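Local coordinates for protein dodecin (Thermus thermophilus, PDB 2UX9) that binds and sequesters flavins such as FMN and FAD, also binds coenzyme A, and probably serves as a dodecameric storage shell protecting the cell from their side reactions, at residues Phe39-Arg45 against Gln57-Glu61; Gly2-Lys6 against Phe64-Glu68. The protein carries 1 engineered substitution. All blocks are in the same frame, centred on the assembly; numbering follows the deposited sequence. Where two conformers were deposited one is given.

Contact 1: residues Phe39-Arg45 against Gln57-Glu61; sequences FEVKEIR and QVVLE. With FMN (flavin mononucleotide), chain H; FMN (flavin mononucleotide), chain B.
Val59 lies alongside Glu43 where the two strands of an antiparallel beta hairpin meet at a classic beta bulge. Lys42 and Glu43 both face Val59, whose carbonyl oxygen takes a firm bond from Lys42 N (2.8 Å) and a weak one from Glu43 N (3.3 Å); Val59 N returns a bond to Glu43 O. Beta-branched and apolar, Val59 suits this spot: CG2 lies 3.8 Å from Glu43 CB, both side chains pointing the same way, and also touches methyl C7M of one flavin. Glu61 pairs with Glu40 through two backbone bonds. In one of its two conformers the Glu61 chain bends at chi2 (-81°), which brings CG against the aliphatic part of Lys42, while Glu40 gives OE1 to Lys7 and OE2 to Trp38. On the other face, Val41, Ile44, Val58 and Leu60 are apolar, and helix 18-32 packs against the last three.

At the far end Arg45 and Gln57, a hydrogen-bonded pair, read the isoalloxazine edge of a second flavin. Arg45 NE reaches O4 at 2.7 Å and NH2 reaches N5, while NH1 forms a salt bridge with the syn lone pair of Glu43 OE1, so the guanidinium is fixed from two directions. With an alanine in place of Arg45, flavin O4 and N5 would probably lose these donors and Glu43 OE1 its salt bridge. The Gln57 amide offers one acceptor and one donor to complementary flavin atoms: OE1 accepts from N3 at 2.8 Å, and NE2 donates to O2 at 2.9 Å.

Contact 2: residues Gly2-Lys6 against Phe64-Glu68; sequences GKVYK and FALEE. Engineered in segment 64-68: Ala65 (natural residue Arg). With FMN (flavin mononucleotide), chain P.
Leu66 N donates to Val4 O at 2.9 Å, where the N-terminal strand 4-14 pairs antiparallel with the end of strand 52-65. Lys6 and Phe64 form a hydrogen-bonded pair: Lys6 N gives to Phe64 O, and Phe64 N to Lys6 O. Val4 N is satisfied by a water at 3.0 Å that also lies within bonding distance of Leu66 O and Glu68 OE2. That carboxylate has a stronger partner in Arg28 of a neighbouring subunit. Ala65 O and Glu67 N are hydrogen-bonded to the adenine of coenzyme A, at N6A and N1A.

CB of Lys6 sits over the face of the Phe64 ring, a CH-pi contact 4.1 Å from the centroid. CG lies anti to N in Lys6 (chi1 176°), and the extended chain follows the ring and carries NZ to pantetheine carbonyls O9P and O5P of coenzyme A. A long aliphatic lysine can do both.

On the opposite face Tyr5 lies beside the engineered Ala65, CE1 to CB 3.8 Å. Its ring meets flavin methyl C8M over one face, while OH accepts from ribityl O4' at 2.8 Å. Lys3 NZ donates to phosphate O2P at 2.7 Å. Ala65 CB also approaches the phosphate; the natural arginine could place a charge there. The strand ends thus serve two cofactors: the Lys3 ammonium meets flavin phosphate, that of Lys6 pantetheine carbonyls, and the Tyr5 phenol the ribityl chain.

How the contacts relate
Contacts 1 and 2 share strand 52-65, the central strand of the three-stranded antiparallel sheet, and their centres lie about 22 Å apart. In contact 1 this strand pairs with strand 36-49; in contact 2 its end pairs with the start of strand 4-14. Along the chain contact 1 is nested within the loop that contact 2 closes, and 57-61 and 64-68 follow one another on the same strand. The two contacts supply complementary parts of the FMN sites: 39-45 and 57-61 grip the flavin ring, whereas 2-6 holds the ribityl-phosphate tail of a flavin whose ring is bound by another subunit. Each FMN site therefore depends on more than one subunit coming together.

Contact 1: residues Phe39-Arg45 against Gln57-Glu61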
loop_
_atom_site.group_PDB
_atom_site.type_symbol
_atom_site.label_atom_id
_atom_site.label_comp_id
_atom_site.label_asym_id
_atom_site.label_seq_id
_atom_site.Cartn_x
_atom_site.Cartn_y
_atom_site.Cartn_z
ATOM N N PHE C 39 -13.972 15.211 3.424
ATOM C CA PHE C 39 -13.547 14.539 2.214
ATOM C C PHE C 39 -12.112 14.068 2.345
ATOM O O PHE C 39 -11.352 14.555 3.177
ATOM C CB PHE C 39 -13.732 15.410 0.960
ATOM C CG PHE C 39 -12.868 16.642 0.933
ATOM C CD1 PHE C 39 -11.606 16.629 0.353
ATOM C CD2 PHE C 39 -13.317 17.820 1.488
ATOM C CE1 PHE C 39 -10.817 17.764 0.333
ATOM C CE2 PHE C 39 -12.539 18.954 1.461
ATOM C CZ PHE C 39 -11.281 18.924 0.889
ATOM N N GLU C 40 -11.782 13.079 1.526
ATOM C CA GLU C 40 -10.457 12.478 1.457
ATOM C C GLU C 40 -10.098 12.377 -0.011
ATOM O O GLU C 40 -10.806 11.709 -0.764
ATOM C CB GLU C 40 -10.472 11.066 2.057
ATOM C CG GLU C 40 -10.923 10.988 3.505
ATOM C CD GLU C 40 -11.361 9.589 3.937
ATOM O OE1 GLU C 40 -11.257 8.612 3.148
ATOM O OE2 GLU C 40 -11.816 9.449 5.078
ATOM N N VAL C 41 -9.010 13.003 -0.437
ATOM C CA VAL C 41 -8.544 12.842 -1.810
ATOM C C VAL C 41 -7.871 11.473 -1.962
ATOM O O VAL C 41 -6.941 11.134 -1.229
ATOM C CB VAL C 41 -7.575 13.954 -2.217
ATOM C CG1 VAL C 41 -6.994 13.695 -3.601
ATOM C CG2 VAL C 41 -8.292 15.304 -2.171
ATOM N N LYS C 42 -8.350 10.684 -2.918
ATOM C CA LYS C 42 -7.791 9.360 -3.182
ATOM C C LYS C 42 -6.763 9.381 -4.295
ATOM O O LYS C 42 -5.741 8.694 -4.210
ATOM C CB LYS C 42 -8.910 8.392 -3.553
ATOM C CG LYS C 42 -9.883 8.121 -2.413
ATOM C CD LYS C 42 -9.236 7.470 -1.189
ATOM C CE LYS C 42 -8.698 6.082 -1.491
ATOM N NZ LYS C 42 -8.304 5.330 -0.267
ATOM N N GLU C 43 -7.053 10.131 -5.353
ATOM C CA GLU C 43 -6.190 10.242 -6.526
ATOM C C GLU C 43 -6.315 11.604 -7.156
ATOM O O GLU C 43 -7.387 12.177 -7.143
ATOM C CB GLU C 43 -6.649 9.294 -7.644
ATOM C CG GLU C 43 -6.870 7.882 -7.301
ATOM C CD GLU C 43 -7.042 7.077 -8.552
ATOM O OE1 GLU C 43 -6.157 7.184 -9.427
ATOM O OE2 GLU C 43 -8.052 6.371 -8.638
ATOM N N ILE C 44 -5.241 12.065 -7.791
ATOM C CA ILE C 44 -5.274 13.199 -8.708
ATOM C C ILE C 44 -4.789 12.698 -10.066
ATOM O O ILE C 44 -3.710 12.142 -10.177
ATOM C CB ILE C 44 -4.386 14.364 -8.218
ATOM C CG1 ILE C 44 -4.880 14.881 -6.862
ATOM C CG2 ILE C 44 -4.350 15.487 -9.252
ATOM C CD1 ILE C 44 -3.860 15.786 -6.170
ATOM N N ARG C 45 -5.617 12.885 -11.078
ATOM C CA ARG C 45 -5.360 12.430 -12.438
ATOM C C ARG C 45 -5.784 13.557 -13.374
ATOM O O ARG C 45 -6.263 14.601 -12.929
ATOM C CB ARG C 45 -6.193 11.178 -12.773
ATOM C CG ARG C 45 -6.129 10.020 -11.786
ATOM C CD ARG C 45 -7.157 8.948 -12.122
ATOM N NE ARG C 45 -6.822 8.223 -13.345
ATOM C CZ ARG C 45 -5.974 7.197 -13.412
ATOM N NH1 ARG C 45 -5.390 6.718 -12.325
ATOM N NH2 ARG C 45 -5.719 6.621 -14.577
ATOM N N GLN C 57 -8.689 16.028 -12.688
ATOM C CA GLN C 57 -9.680 15.080 -12.204
ATOM C C GLN C 57 -9.276 14.630 -10.808
ATOM O O GLN C 57 -8.228 14.006 -10.640
ATOM C CB GLN C 57 -9.755 13.880 -13.152
ATOM C CG GLN C 57 -10.150 14.251 -14.586
ATOM C CD GLN C 57 -9.972 13.116 -15.566
ATOM O OE1 GLN C 57 -9.143 12.240 -15.344
ATOM N NE2 GLN C 57 -10.742 13.126 -16.665
ATOM N N VAL C 58 -10.068 14.975 -9.802
ATOM C CA VAL C 58 -9.719 14.650 -8.431
ATOM C C VAL C 58 -10.723 13.629 -7.923
ATOM O O VAL C 58 -11.924 13.897 -7.887
ATOM C CB VAL C 58 -9.705 15.893 -7.558
ATOM C CG1 VAL C 58 -9.362 15.518 -6.127
ATOM C CG2 VAL C 58 -8.700 16.895 -8.104
ATOM N N VAL C 59 -10.223 12.447 -7.585
ATOM C CA VAL C 59 -11.034 11.358 -7.085
ATOM C C VAL C 59 -11.070 11.511 -5.586
ATOM O O VAL C 59 -10.024 11.540 -4.950
ATOM C CB VAL C 59 -10.423 9.997 -7.446
ATOM C CG1 VAL C 59 -11.328 8.843 -6.938
ATOM C CG2 VAL C 59 -10.162 9.898 -8.957
ATOM N N LEU C 60 -12.262 11.643 -5.013
ATOM C CA LEU C 60 -12.354 11.831 -3.584
ATOM C C LEU C 60 -13.492 11.057 -2.961
ATOM O O LEU C 60 -14.498 10.767 -3.603
ATOM C CB LEU C 60 -12.417 13.319 -3.219
ATOM C CG LEU C 60 -13.621 14.135 -3.685
ATOM C CD1 LEU C 60 -13.581 15.568 -3.139
ATOM C CD2 LEU C 60 -13.745 14.174 -5.194
ATOM N N GLU C 61 -13.294 10.683 -1.711
ATOM C CA GLU C 61 -14.343 10.128 -0.861
ATOM C C GLU C 61 -14.991 11.268 -0.105
ATOM O O GLU C 61 -14.285 12.147 0.401
ATOM C CB GLU C 61 -13.742 9.155 0.150
ATOM C CG GLU C 61 -13.090 7.923 -0.466
ATOM C CD GLU C 61 -14.088 6.847 -0.830
ATOM O OE1 GLU C 61 -13.673 5.844 -1.440
ATOM O OE2 GLU C 61 -15.286 6.995 -0.506
HETATM N N1 FMN H . -8.870 9.415 -19.416
HETATM C C2 FMN H . -9.222 10.330 -18.470
HETATM O O2 FMN H . -9.981 11.230 -18.787
HETATM N N3 FMN H . -8.755 10.215 -17.176
HETATM C C4 FMN H . -7.924 9.174 -16.819
HETATM O O4 FMN H . -7.225 9.321 -15.814
HETATM C C4A FMN H . -7.581 8.235 -17.781
HETATM N N5 FMN H . -6.793 7.159 -17.442
HETATM C C5A FMN H . -6.444 6.223 -18.388
HETATM C C6 FMN H . -5.634 5.154 -18.015
HETATM C C7 FMN H . -5.260 4.196 -18.955
HETATM C C7M FMN H . -4.559 2.957 -18.484
HETATM C C8 FMN H . -5.704 4.326 -20.275
HETATM C C8M FMN H . -5.255 3.376 -21.348
HETATM C C9 FMN H . -6.523 5.385 -20.639
HETATM C C9A FMN H . -6.895 6.347 -19.701
HETATM N N10 FMN H . -7.706 7.435 -20.048
HETATM C C10 FMN H . -8.059 8.355 -19.078
HETATM C "C1'" FMN H . -8.144 7.673 -21.478
HETATM C "C2'" FMN H . -6.998 8.218 -22.331
HETATM O "O2'" FMN H . -6.623 9.500 -21.874
HETATM C "C3'" FMN H . -7.358 8.319 -23.815
HETATM O "O3'" FMN H . -8.442 9.206 -23.992
HETATM C "C4'" FMN H . -7.703 6.968 -24.432
HETATM O "O4'" FMN H . -6.757 5.998 -24.036
HETATM C "C5'" FMN H . -7.726 7.051 -25.954
HETATM O "O5'" FMN H . -6.456 7.505 -26.375
HETATM P P FMN H . -6.079 7.572 -27.928
HETATM O O1P FMN H . -4.725 8.242 -28.011
HETATM O O2P FMN H . -6.002 6.179 -28.512
HETATM O O3P FMN H . -7.116 8.389 -28.662
HETATM N N1 FMN B . -10.627 6.032 -19.874
HETATM C C2 FMN B . -9.983 4.887 -20.233
HETATM O O2 FMN B . -9.967 4.575 -21.412
HETATM N N3 FMN B . -9.337 4.119 -19.283
HETATM C C4 FMN B . -9.333 4.499 -17.958
HETATM O O4 FMN B . -9.115 3.626 -17.116
HETATM C C4A FMN B . -9.975 5.675 -17.599
HETATM N N5 FMN B . -9.946 6.104 -16.291
HETATM C C5A FMN B . -10.582 7.268 -15.924
HETATM C C6 FMN B . -10.546 7.666 -14.591
HETATM C C7 FMN B . -11.187 8.836 -14.191
HETATM C C7M FMN B . -10.963 9.342 -12.797
HETATM C C8 FMN B . -11.870 9.598 -15.142
HETATM C C8M FMN B . -12.657 10.816 -14.750
HETATM C C9 FMN B . -11.893 9.206 -16.473
HETATM C C9A FMN B . -11.254 8.034 -16.875
HETATM N N10 FMN B . -11.278 7.605 -18.208
HETATM C C10 FMN B . -10.618 6.442 -18.560
HETATM C "C1'" FMN B . -12.073 8.345 -19.264
HETATM C "C2'" FMN B . -13.573 8.080 -19.124
HETATM O "O2'" FMN B . -13.849 6.720 -19.382
HETATM C "C3'" FMN B . -14.418 8.934 -20.070
HETATM O "O3'" FMN B . -14.088 8.645 -21.412
HETATM C "C4'" FMN B . -14.256 10.430 -19.820
HETATM O "O4'" FMN B . -14.319 10.700 -18.435
HETATM C "C5'" FMN B . -15.342 11.227 -20.533
HETATM O "O5'" FMN B . -16.590 10.755 -20.069
HETATM P P FMN B . -17.954 11.469 -20.503
HETATM O O1P FMN B . -19.077 10.617 -19.956
HETATM O O2P FMN B . -18.029 12.861 -19.917
HETATM O O3P FMN B . -18.029 11.534 -22.012
#

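Contact 2: residues Gly2-Lys6 against Phe64-Glu68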
loop_
_atom_site.group_PDB
_atom_site.type_symbol
_atom_site.label_atom_id
_atom_site.label_comp_id
_atom_site.label_asym_id
_atom_site.label_seq_id
_atom_site.Cartn_x
_atom_site.Cartn_y
_atom_site.Cartn_z
ATOM N N GLY C 2 -23.710 4.282 18.024
ATOM C CA GLY C 2 -23.793 5.765 17.847
ATOM C C GLY C 2 -24.060 6.158 16.403
ATOM O O GLY C 2 -24.510 5.326 15.610
ATOM N N LYS C 3 -23.783 7.421 16.072
ATOM C CA LYS C 3 -23.950 7.963 14.708
ATOM C C LYS C 3 -23.283 7.076 13.664
ATOM O O LYS C 3 -22.267 6.451 13.941
ATOM C CB LYS C 3 -23.341 9.363 14.597
ATOM C CG LYS C 3 -24.197 10.486 15.153
ATOM C CD LYS C 3 -23.840 11.785 14.473
ATOM C CE LYS C 3 -24.636 12.958 15.013
ATOM N NZ LYS C 3 -24.652 14.076 14.031
ATOM N N VAL C 4 -23.876 7.014 12.475
ATOM C CA VAL C 4 -23.323 6.247 11.358
ATOM C C VAL C 4 -23.151 7.179 10.170
ATOM O O VAL C 4 -24.008 8.014 9.895
ATOM C CB VAL C 4 -24.208 5.042 10.991
ATOM C CG1 VAL C 4 -23.637 4.291 9.788
ATOM C CG2 VAL C 4 -24.329 4.106 12.186
ATOM N N TYR C 5 -22.012 7.068 9.503
ATOM C CA TYR C 5 -21.712 7.880 8.337
ATOM C C TYR C 5 -21.639 6.994 7.112
ATOM O O TYR C 5 -21.339 5.800 7.208
ATOM C CB TYR C 5 -20.373 8.616 8.508
ATOM C CG TYR C 5 -20.295 9.490 9.734
ATOM C CD1 TYR C 5 -20.511 10.857 9.656
ATOM C CD2 TYR C 5 -20.009 8.942 10.980
ATOM C CE1 TYR C 5 -20.433 11.660 10.778
ATOM C CE2 TYR C 5 -19.930 9.734 12.112
ATOM C CZ TYR C 5 -20.150 11.090 12.005
ATOM O OH TYR C 5 -20.074 11.885 13.130
ATOM N N LYS C 6 -21.904 7.585 5.951
ATOM C CA LYS C 6 -21.678 6.928 4.679
ATOM C C LYS C 6 -20.584 7.672 3.930
ATOM O O LYS C 6 -20.493 8.896 4.008
ATOM C CB LYS C 6 -22.966 6.875 3.847
ATOM C CG LYS C 6 -22.731 6.286 2.468
ATOM C CD LYS C 6 -23.937 5.663 1.828
ATOM C CE LYS C 6 -23.497 4.872 0.590
ATOM N NZ LYS C 6 -24.613 4.388 -0.254
ATOM N N PHE C 64 -20.603 11.686 4.952
ATOM C CA PHE C 64 -21.766 12.409 5.443
ATOM C C PHE C 64 -22.507 11.617 6.518
ATOM O O PHE C 64 -22.528 10.394 6.501
ATOM C CB PHE C 64 -22.707 12.847 4.295
ATOM C CG PHE C 64 -23.281 11.726 3.466
ATOM C CD1 PHE C 64 -24.579 11.307 3.658
ATOM C CD2 PHE C 64 -22.552 11.143 2.440
ATOM C CE1 PHE C 64 -25.140 10.308 2.865
ATOM C CE2 PHE C 64 -23.106 10.142 1.665
ATOM C CZ PHE C 64 -24.394 9.733 1.877
ATOM N N ALA C 65 -23.086 12.328 7.473
ATOM C CA ALA C 65 -23.814 11.683 8.567
ATOM C C ALA C 65 -25.194 11.248 8.099
ATOM O O ALA C 65 -25.923 12.037 7.499
ATOM C CB ALA C 65 -23.939 12.636 9.754
ATOM N N LEU C 66 -25.548 9.995 8.378
ATOM C CA LEU C 66 -26.840 9.447 7.975
ATOM C C LEU C 66 -27.925 9.884 8.950
ATOM O O LEU C 66 -27.777 9.745 10.152
ATOM C CB LEU C 66 -26.766 7.920 7.906
ATOM C CG LEU C 66 -25.890 7.375 6.784
ATOM C CD1 LEU C 66 -25.833 5.847 6.845
ATOM C CD2 LEU C 66 -26.370 7.822 5.412
ATOM N N GLU C 67 -29.014 10.417 8.409
ATOM C CA GLU C 67 -30.197 10.758 9.181
ATOM C C GLU C 67 -30.833 9.494 9.723
ATOM O O GLU C 67 -30.874 8.470 9.048
ATOM C CB GLU C 67 -31.188 11.537 8.314
ATOM C CG GLU C 67 -30.667 12.905 7.916
ATOM C CD GLU C 67 -31.292 13.471 6.668
ATOM O OE1 GLU C 67 -31.989 12.755 5.925
ATOM O OE2 GLU C 67 -31.073 14.670 6.433
ATOM N N GLU C 68 -31.342 9.585 10.937
ATOM C CA GLU C 68 -31.862 8.421 11.621
ATOM C C GLU C 68 -33.380 8.386 11.552
ATOM O O GLU C 68 -34.047 9.258 12.100
ATOM C CB GLU C 68 -31.371 8.431 13.067
ATOM C CG GLU C 68 -29.848 8.520 13.136
ATOM C CD GLU C 68 -29.274 8.349 14.526
ATOM O OE1 GLU C 68 -30.042 8.082 15.474
ATOM O OE2 GLU C 68 -28.035 8.464 14.655
HETATM N N1 FMN P . -12.773 16.058 10.405
HETATM C C2 FMN P . -11.767 16.800 9.845
HETATM O O2 FMN P . -11.659 17.992 10.121
HETATM N N3 FMN P . -10.860 16.217 8.994
HETATM C C4 FMN P . -10.949 14.881 8.689
HETATM O O4 FMN P . -10.368 14.507 7.663
HETATM C C4A FMN P . -11.952 14.116 9.272
HETATM N N5 FMN P . -12.055 12.765 9.027
HETATM C C5A FMN P . -13.055 12.008 9.597
HETATM C C6 FMN P . -13.136 10.644 9.306
HETATM C C7 FMN P . -14.141 9.862 9.863
HETATM C C7M FMN P . -14.085 8.360 9.716
HETATM C C8 FMN P . -15.070 10.468 10.712
HETATM C C8M FMN P . -16.233 9.697 11.257
HETATM C C9 FMN P . -14.998 11.821 11.000
HETATM C C9A FMN P . -13.989 12.609 10.438
HETATM N N10 FMN P . -13.885 13.974 10.697
HETATM C C10 FMN P . -12.863 14.712 10.129
HETATM C "C1'" FMN P . -14.928 14.705 11.513
HETATM C "C2'" FMN P . -16.212 14.937 10.711
HETATM O "O2'" FMN P . -15.936 15.781 9.611
HETATM C "C3'" FMN P . -17.310 15.577 11.564
HETATM O "O3'" FMN P . -16.895 16.833 12.056
HETATM C "C4'" FMN P . -17.718 14.717 12.758
HETATM O "O4'" FMN P . -17.882 13.368 12.375
HETATM C "C5'" FMN P . -19.028 15.216 13.337
HETATM O "O5'" FMN P . -19.995 14.992 12.344
HETATM P P FMN P . -21.548 15.194 12.633
HETATM O O1P FMN P . -22.286 15.121 11.311
HETATM O O2P FMN P . -22.007 14.081 13.545
HETATM O O3P FMN P . -21.757 16.537 13.297
HETATM O O HOH W 1 -26.578 8.344 12.130
#